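Side-chain contacts in anaphase-promoting complex subunit cut9 (Schizosaccharomyces pombe, PDB 2XPI), which serves as a subunit of the anaphase-promoting complex, a cell cycle-regulated E3 ubiquitin ligase that controls progression through mitosis and the G1 phase: residues W90-D93 / A94-Q98; A103-V106 / G107-L111. All blocks are in the same frame, centred on the assembly; numbering follows the deposited sequence.

Interaction 1. Residues W90-D93 / A94-Q98; sequences WRHD and ALMQQ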
ATOM      1  N   TRP A  90       0.767  15.220 -20.249  1.00 38.80           N
ATOM      2  CA  TRP A  90       1.595  15.428 -19.072  1.00 38.73           C
ATOM      3  C   TRP A  90       1.076  14.629 -17.875  1.00 39.82           C
ATOM      4  O   TRP A  90       1.837  13.948 -17.201  1.00 39.35           O
ATOM      5  CB  TRP A  90       1.665  16.925 -18.758  1.00 39.63           C
ATOM      6  CG  TRP A  90       2.439  17.292 -17.547  1.00 41.35           C
ATOM      7  CD1 TRP A  90       3.308  16.503 -16.857  1.00 42.56           C
ATOM      8  CD2 TRP A  90       2.415  18.555 -16.871  1.00 43.91           C
ATOM      9  NE1 TRP A  90       3.826  17.194 -15.786  1.00 44.90           N
ATOM     10  CE2 TRP A  90       3.292  18.457 -15.771  1.00 44.24           C
ATOM     11  CE3 TRP A  90       1.749  19.765 -17.097  1.00 45.90           C
ATOM     12  CZ2 TRP A  90       3.518  19.518 -14.899  1.00 43.44           C
ATOM     13  CZ3 TRP A  90       1.971  20.819 -16.222  1.00 46.07           C
ATOM     14  CH2 TRP A  90       2.845  20.684 -15.136  1.00 45.12           C
ATOM     15  N   ARG A  91      -0.220  14.721 -17.605  1.00 40.83           N
ATOM     16  CA  ARG A  91      -0.827  13.934 -16.544  1.00 39.57           C
ATOM     17  C   ARG A  91      -0.571  12.458 -16.798  1.00 40.02           C
ATOM     18  O   ARG A  91      -0.165  11.725 -15.906  1.00 40.25           O
ATOM     19  CB  ARG A  91      -2.321  14.188 -16.501  1.00 39.24           C
ATOM     20  CG  ARG A  91      -3.072  13.197 -15.681  1.00 39.99           C
ATOM     21  CD  ARG A  91      -4.547  13.279 -16.036  1.00 42.22           C
ATOM     22  NE  ARG A  91      -4.803  12.808 -17.393  1.00 41.80           N
ATOM     23  CZ  ARG A  91      -5.899  13.097 -18.081  1.00 41.42           C
ATOM     24  NH1 ARG A  91      -6.819  13.862 -17.526  1.00 41.45           N
ATOM     25  NH2 ARG A  91      -6.067  12.631 -19.320  1.00 41.24           N
ATOM     26  N   HIS A  92      -0.766  12.024 -18.034  1.00 39.55           N
ATOM     27  CA  HIS A  92      -0.615  10.613 -18.349  1.00 40.77           C
ATOM     28  C   HIS A  92       0.779  10.089 -18.020  1.00 41.41           C
ATOM     29  O   HIS A  92       0.944   9.000 -17.457  1.00 39.58           O
ATOM     30  CB  HIS A  92      -0.903  10.371 -19.815  1.00 41.76           C
ATOM     31  CG  HIS A  92      -1.313   8.974 -20.120  1.00 43.46           C
ATOM     32  ND1 HIS A  92      -2.465   8.411 -19.607  1.00 45.06           N
ATOM     33  CD2 HIS A  92      -0.746   8.027 -20.902  1.00 43.91           C
ATOM     34  CE1 HIS A  92      -2.586   7.177 -20.055  1.00 44.63           C
ATOM     35  NE2 HIS A  92      -1.556   6.920 -20.843  1.00 46.25           N
ATOM     36  N   ASP A  93       1.787  10.858 -18.394  1.00 41.85           N
ATOM     37  CA  ASP A  93       3.147  10.405 -18.212  1.00 42.16           C
ATOM     38  C   ASP A  93       3.498  10.437 -16.730  1.00 40.84           C
ATOM     39  O   ASP A  93       4.208   9.565 -16.237  1.00 43.18           O
ATOM     40  CB  ASP A  93       4.108  11.240 -19.043  1.00 45.83           C
ATOM     41  CG  ASP A  93       5.528  10.810 -18.864  1.00 53.48           C
ATOM     42  OD1 ASP A  93       6.302  11.574 -18.256  1.00 56.29           O
ATOM     43  OD2 ASP A  93       5.878   9.696 -19.309  1.00 58.04           O
ATOM     44  N   ALA A  94       2.977  11.419 -16.006  1.00 37.36           N
ATOM     45  CA  ALA A  94       3.199  11.463 -14.557  1.00 35.41           C
ATOM     46  C   ALA A  94       2.741  10.157 -13.889  1.00 34.93           C
ATOM     47  O   ALA A  94       3.487   9.540 -13.145  1.00 37.46           O
ATOM     48  CB  ALA A  94       2.499  12.676 -13.921  1.00 31.56           C
ATOM     49  N   LEU A  95       1.495   9.782 -14.149  1.00 34.64           N
ATOM     50  CA  LEU A  95       0.900   8.542 -13.711  1.00 37.82           C
ATOM     51  C   LEU A  95       1.867   7.400 -13.992  1.00 41.43           C
ATOM     52  O   LEU A  95       2.323   6.702 -13.090  1.00 44.26           O
ATOM     53  CB  LEU A  95      -0.354   8.311 -14.546  1.00 39.14           C
ATOM     54  CG  LEU A  95      -1.682   7.995 -13.886  1.00 41.80           C
ATOM     55  CD1 LEU A  95      -2.697   7.574 -14.972  1.00 45.03           C
ATOM     56  CD2 LEU A  95      -1.492   6.920 -12.850  1.00 38.85           C
ATOM     57  N   MET A  96       2.182   7.240 -15.268  1.00 40.45           N
ATOM     58  CA  MET A  96       3.017   6.165 -15.743  1.00 40.34           C
ATOM     59  C   MET A  96       4.340   6.155 -15.006  1.00 41.45           C
ATOM     60  O   MET A  96       4.925   5.105 -14.811  1.00 45.45           O
ATOM     61  CB  MET A  96       3.260   6.355 -17.234  1.00 42.78           C
ATOM     62  CG  MET A  96       2.777   5.229 -18.135  1.00 43.93           C
ATOM     63  SD  MET A  96       1.008   5.050 -18.370  1.00 70.31           S
ATOM     64  CE  MET A  96       0.567   4.286 -16.831  1.00 32.70           C
ATOM     65  N   GLN A  97       4.823   7.323 -14.600  1.00 39.93           N
ATOM     66  CA  GLN A  97       6.118   7.406 -13.946  1.00 39.77           C
ATOM     67  C   GLN A  97       5.980   7.431 -12.433  1.00 40.81           C
ATOM     68  O   GLN A  97       6.973   7.611 -11.714  1.00 40.32           O
ATOM     69  CB  GLN A  97       6.880   8.633 -14.406  1.00 40.13           C
ATOM     70  CG  GLN A  97       7.296   8.610 -15.854  1.00 40.99           C
ATOM     71  CD  GLN A  97       8.437   9.570 -16.098  1.00 42.24           C
ATOM     72  OE1 GLN A  97       8.373  10.448 -16.967  1.00 42.10           O
ATOM     73  NE2 GLN A  97       9.485   9.426 -15.305  1.00 41.49           N
ATOM     74  N   GLN A  98       4.748   7.237 -11.956  1.00 39.95           N
ATOM     75  CA  GLN A  98       4.476   7.143 -10.524  1.00 41.75           C
ATOM     76  C   GLN A  98       4.915   8.390  -9.800  1.00 43.38           C
ATOM     77  O   GLN A  98       5.340   8.344  -8.647  1.00 44.48           O
ATOM     78  CB  GLN A  98       5.152   5.920  -9.917  1.00 43.97           C
ATOM     79  CG  GLN A  98       4.805   4.650 -10.646  1.00 46.87           C
ATOM     80  CD  GLN A  98       5.531   3.443 -10.096  1.00 51.88           C
ATOM     81  OE1 GLN A  98       5.060   2.794  -9.160  1.00 52.72           O
ATOM     82  NE2 GLN A  98       6.686   3.132 -10.678  1.00 54.71           N
TER
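Asp-93 and Gln-97 stand one helical turn apart, near the end of helix 83-96, and their flat ends come together with the carboxylate and amide planes turned 67° to each other. Along Asp-93, CB lies next to the peptide that joins its own residue to Ala-94. CG lies opposite the backbone N (chi1 179°), and this carries the carboxylate toward the Gln-97 side chain. The carboxylate lies beside that chain, with Asp-93 OD2 3.9 Å from Gln-97 CG. Both oxygens are gripped by the second subunit, OD1 by the backbone N of Ile-196 and OD2 by that of Thr-50. An alanine here would remove the carboxylate and is likely to leave those two N-H groups of the second subunit without their acceptor. One residue earlier at each position, Met-96 runs beside His-92, pointing the same way; its SD is 4.4 Å from the imidazole centroid and 28° off the normal, an oblique Met-aromatic contact. The ring also meets Trp-122 edge-to-face. The helix is regular through Met-96; Gln-97 N still bonds to Asp-93 O at 2.8 Å, though the bond is bent. Gln-98 then takes a positive phi, its N returns to Leu-95 O at 2.7 Å and Gln-99 N returns to Ala-94 O, making Gln-98 the C' residue of the Schellman motif that closes this first helix of TPR 1.

Interaction 2. Residues A103-V106 / G107-L111; sequences AAFV and GEKVL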
ATOM      1  N   ALA A 103       0.780  14.211 -11.137  1.00 39.25           N
ATOM      2  CA  ALA A 103      -0.389  13.784 -11.910  1.00 37.15           C
ATOM      3  C   ALA A 103      -1.713  14.273 -11.308  1.00 34.27           C
ATOM      4  O   ALA A 103      -2.660  14.587 -12.027  1.00 33.74           O
ATOM      5  CB  ALA A 103      -0.395  12.238 -12.056  1.00 45.80           C
ATOM      6  N   ALA A 104      -1.785  14.301  -9.988  1.00 35.22           N
ATOM      7  CA  ALA A 104      -2.925  14.901  -9.296  1.00 37.74           C
ATOM      8  C   ALA A 104      -2.959  16.396  -9.561  1.00 42.42           C
ATOM      9  O   ALA A 104      -4.016  16.958  -9.794  1.00 47.00           O
ATOM     10  CB  ALA A 104      -2.853  14.633  -7.797  1.00 35.61           C
ATOM     11  N   PHE A 105      -1.799  17.042  -9.549  1.00 41.25           N
ATOM     12  CA  PHE A 105      -1.745  18.471  -9.811  1.00 43.18           C
ATOM     13  C   PHE A 105      -2.231  18.823 -11.211  1.00 41.53           C
ATOM     14  O   PHE A 105      -3.012  19.757 -11.387  1.00 42.65           O
ATOM     15  CB  PHE A 105      -0.327  18.998  -9.605  1.00 47.24           C
ATOM     16  CG  PHE A 105      -0.184  20.465  -9.871  1.00 52.36           C
ATOM     17  CD1 PHE A 105      -0.746  21.398  -9.011  1.00 57.00           C
ATOM     18  CD2 PHE A 105       0.527  20.920 -10.972  1.00 52.28           C
ATOM     19  CE1 PHE A 105      -0.605  22.777  -9.256  1.00 58.76           C
ATOM     20  CE2 PHE A 105       0.681  22.283 -11.217  1.00 53.90           C
ATOM     21  CZ  PHE A 105       0.112  23.214 -10.363  1.00 56.47           C
ATOM     22  N   VAL A 106      -1.768  18.081 -12.210  1.00 39.71           N
ATOM     23  CA  VAL A 106      -2.123  18.401 -13.592  1.00 39.86           C
ATOM     24  C   VAL A 106      -3.533  17.940 -13.888  1.00 40.38           C
ATOM     25  O   VAL A 106      -4.289  18.647 -14.556  1.00 38.91           O
ATOM     26  CB  VAL A 106      -1.142  17.780 -14.602  1.00 38.47           C
ATOM     27  CG1 VAL A 106      -1.542  18.122 -16.009  1.00 36.18           C
ATOM     28  CG2 VAL A 106       0.267  18.259 -14.319  1.00 40.18           C
ATOM     29  N   GLY A 107      -3.877  16.756 -13.371  1.00 41.67           N
ATOM     30  CA  GLY A 107      -5.189  16.162 -13.561  1.00 41.03           C
ATOM     31  C   GLY A 107      -6.304  17.004 -12.973  1.00 42.58           C
ATOM     32  O   GLY A 107      -7.386  17.088 -13.533  1.00 43.20           O
ATOM     33  N   GLU A 108      -6.038  17.624 -11.831  1.00 44.30           N
ATOM     34  CA  GLU A 108      -6.995  18.532 -11.228  1.00 48.18           C
ATOM     35  C   GLU A 108      -7.213  19.793 -12.095  1.00 50.54           C
ATOM     36  O   GLU A 108      -8.339  20.283 -12.207  1.00 53.32           O
ATOM     37  CB  GLU A 108      -6.583  18.872  -9.783  1.00 50.08           C
ATOM     38  CG  GLU A 108      -6.682  17.678  -8.803  1.00 54.33           C
ATOM     39  CD  GLU A 108      -5.763  17.798  -7.566  1.00 58.50           C
ATOM     40  OE1 GLU A 108      -5.087  18.858  -7.416  1.00 62.12           O
ATOM     41  OE2 GLU A 108      -5.713  16.831  -6.751  1.00 55.44           O
ATOM     42  N   LYS A 109      -6.163  20.303 -12.732  1.00 49.61           N
ATOM     43  CA  LYS A 109      -6.320  21.492 -13.592  1.00 50.36           C
ATOM     44  C   LYS A 109      -7.089  21.257 -14.900  1.00 51.91           C
ATOM     45  O   LYS A 109      -7.862  22.120 -15.316  1.00 55.55           O
ATOM     46  CB  LYS A 109      -4.982  22.167 -13.883  1.00 49.07           C
ATOM     47  CG  LYS A 109      -4.633  23.242 -12.878  1.00 52.68           C
ATOM     48  CD  LYS A 109      -3.554  22.793 -11.919  1.00 54.91           C
ATOM     49  CE  LYS A 109      -3.857  23.264 -10.502  1.00 59.04           C
ATOM     50  NZ  LYS A 109      -5.114  22.637  -9.947  1.00 61.85           N
ATOM     51  N   VAL A 110      -6.888  20.101 -15.539  1.00 48.79           N
ATOM     52  CA  VAL A 110      -7.611  19.755 -16.769  1.00 47.67           C
ATOM     53  C   VAL A 110      -9.085  19.475 -16.519  1.00 49.48           C
ATOM     54  O   VAL A 110      -9.943  19.739 -17.380  1.00 51.35           O
ATOM     55  CB  VAL A 110      -7.081  18.479 -17.412  1.00 47.93           C
ATOM     56  CG1 VAL A 110      -7.457  18.469 -18.865  1.00 48.26           C
ATOM     57  CG2 VAL A 110      -5.580  18.360 -17.241  1.00 50.21           C
ATOM     58  N   LEU A 111      -9.377  18.891 -15.360  1.00 48.52           N
ATOM     59  CA  LEU A 111     -10.756  18.576 -15.009  1.00 50.52           C
ATOM     60  C   LEU A 111     -11.480  19.881 -14.687  1.00 55.91           C
ATOM     61  O   LEU A 111     -12.617  20.088 -15.119  1.00 56.97           O
ATOM     62  CB  LEU A 111     -10.843  17.570 -13.848  1.00 46.17           C
ATOM     63  CG  LEU A 111     -12.267  17.173 -13.435  1.00 45.91           C
ATOM     64  CD1 LEU A 111     -13.058  16.613 -14.620  1.00 46.43           C
ATOM     65  CD2 LEU A 111     -12.286  16.191 -12.272  1.00 43.57           C
TER
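Lys-109 lays its aliphatic chain over one face of the Phe-105 ring, four residues back on the same helix. The two side chains cross at a slant, and the lysine lies over the ring off its middle: CD is 4.1 Å from the centroid and 15° off the normal, a CH-pi contact displaced toward the rim, and CE comes 3.5 Å from Phe-105 CE1. With chi1 at 179°, the phenyl group swings beside its own carbonyl carbon and up to the lysine. The lysine chain is bent at three successive torsions and brings NZ to a salt bridge with Asp-306 of the second subunit, whose Tyr-234 stacks on the Phe-105 ring. Glu-108 goes a different way. Beyond CG its chain is extended and runs back along the helix beside Ala-104, bringing OE2 to 3.8 Å from Ala-104 CB; the same oxygen is hydrogen-bonded to Tyr-127 OH. Val-106 and Val-110 meet through single methyl groups, CG1 of the former 4.2 Å from CG2 of the latter. In the backbone, the i to i+4 bonds include Glu-108 N to Ala-104 O at 2.9 Å and Val-110 N to Val-106 O at 3.1 Å, with a weak one from Lys-109 N to Phe-105 O. Helix 100-114 is thus packed on several sides: Ala-103, Val-106 and Val-110 face helix 83-96, Ala-104 and Glu-108 lean on Val-126 and Leu-123 of helix 117-129, and Phe-105 with Lys-109 meets the second subunit.

In the fold
Interactions 1 and 2 belong to the two consecutive helices of TPR 1, and their centres lie 11 Å apart. The helices pack directly: Ala-94 CB meets Ala-103 CB at 3.5 Å, the indole of Trp-90 rests on Val-106, and Arg-91 CD passes 3.9 Å from Gly-107 CA, where no side chain intervenes. Arg-91 also reaches helix 117-129 through a salt bridge to Asp-119. Both contacts touch the second subunit, in keeping with the role of TPR repeats 1-7 in homodimerization, and Trp-90 makes a cation-pi contact with its Lys-232. A bound gold(I) cyanide ion lies about 10 Å from the side chain of Glu-108.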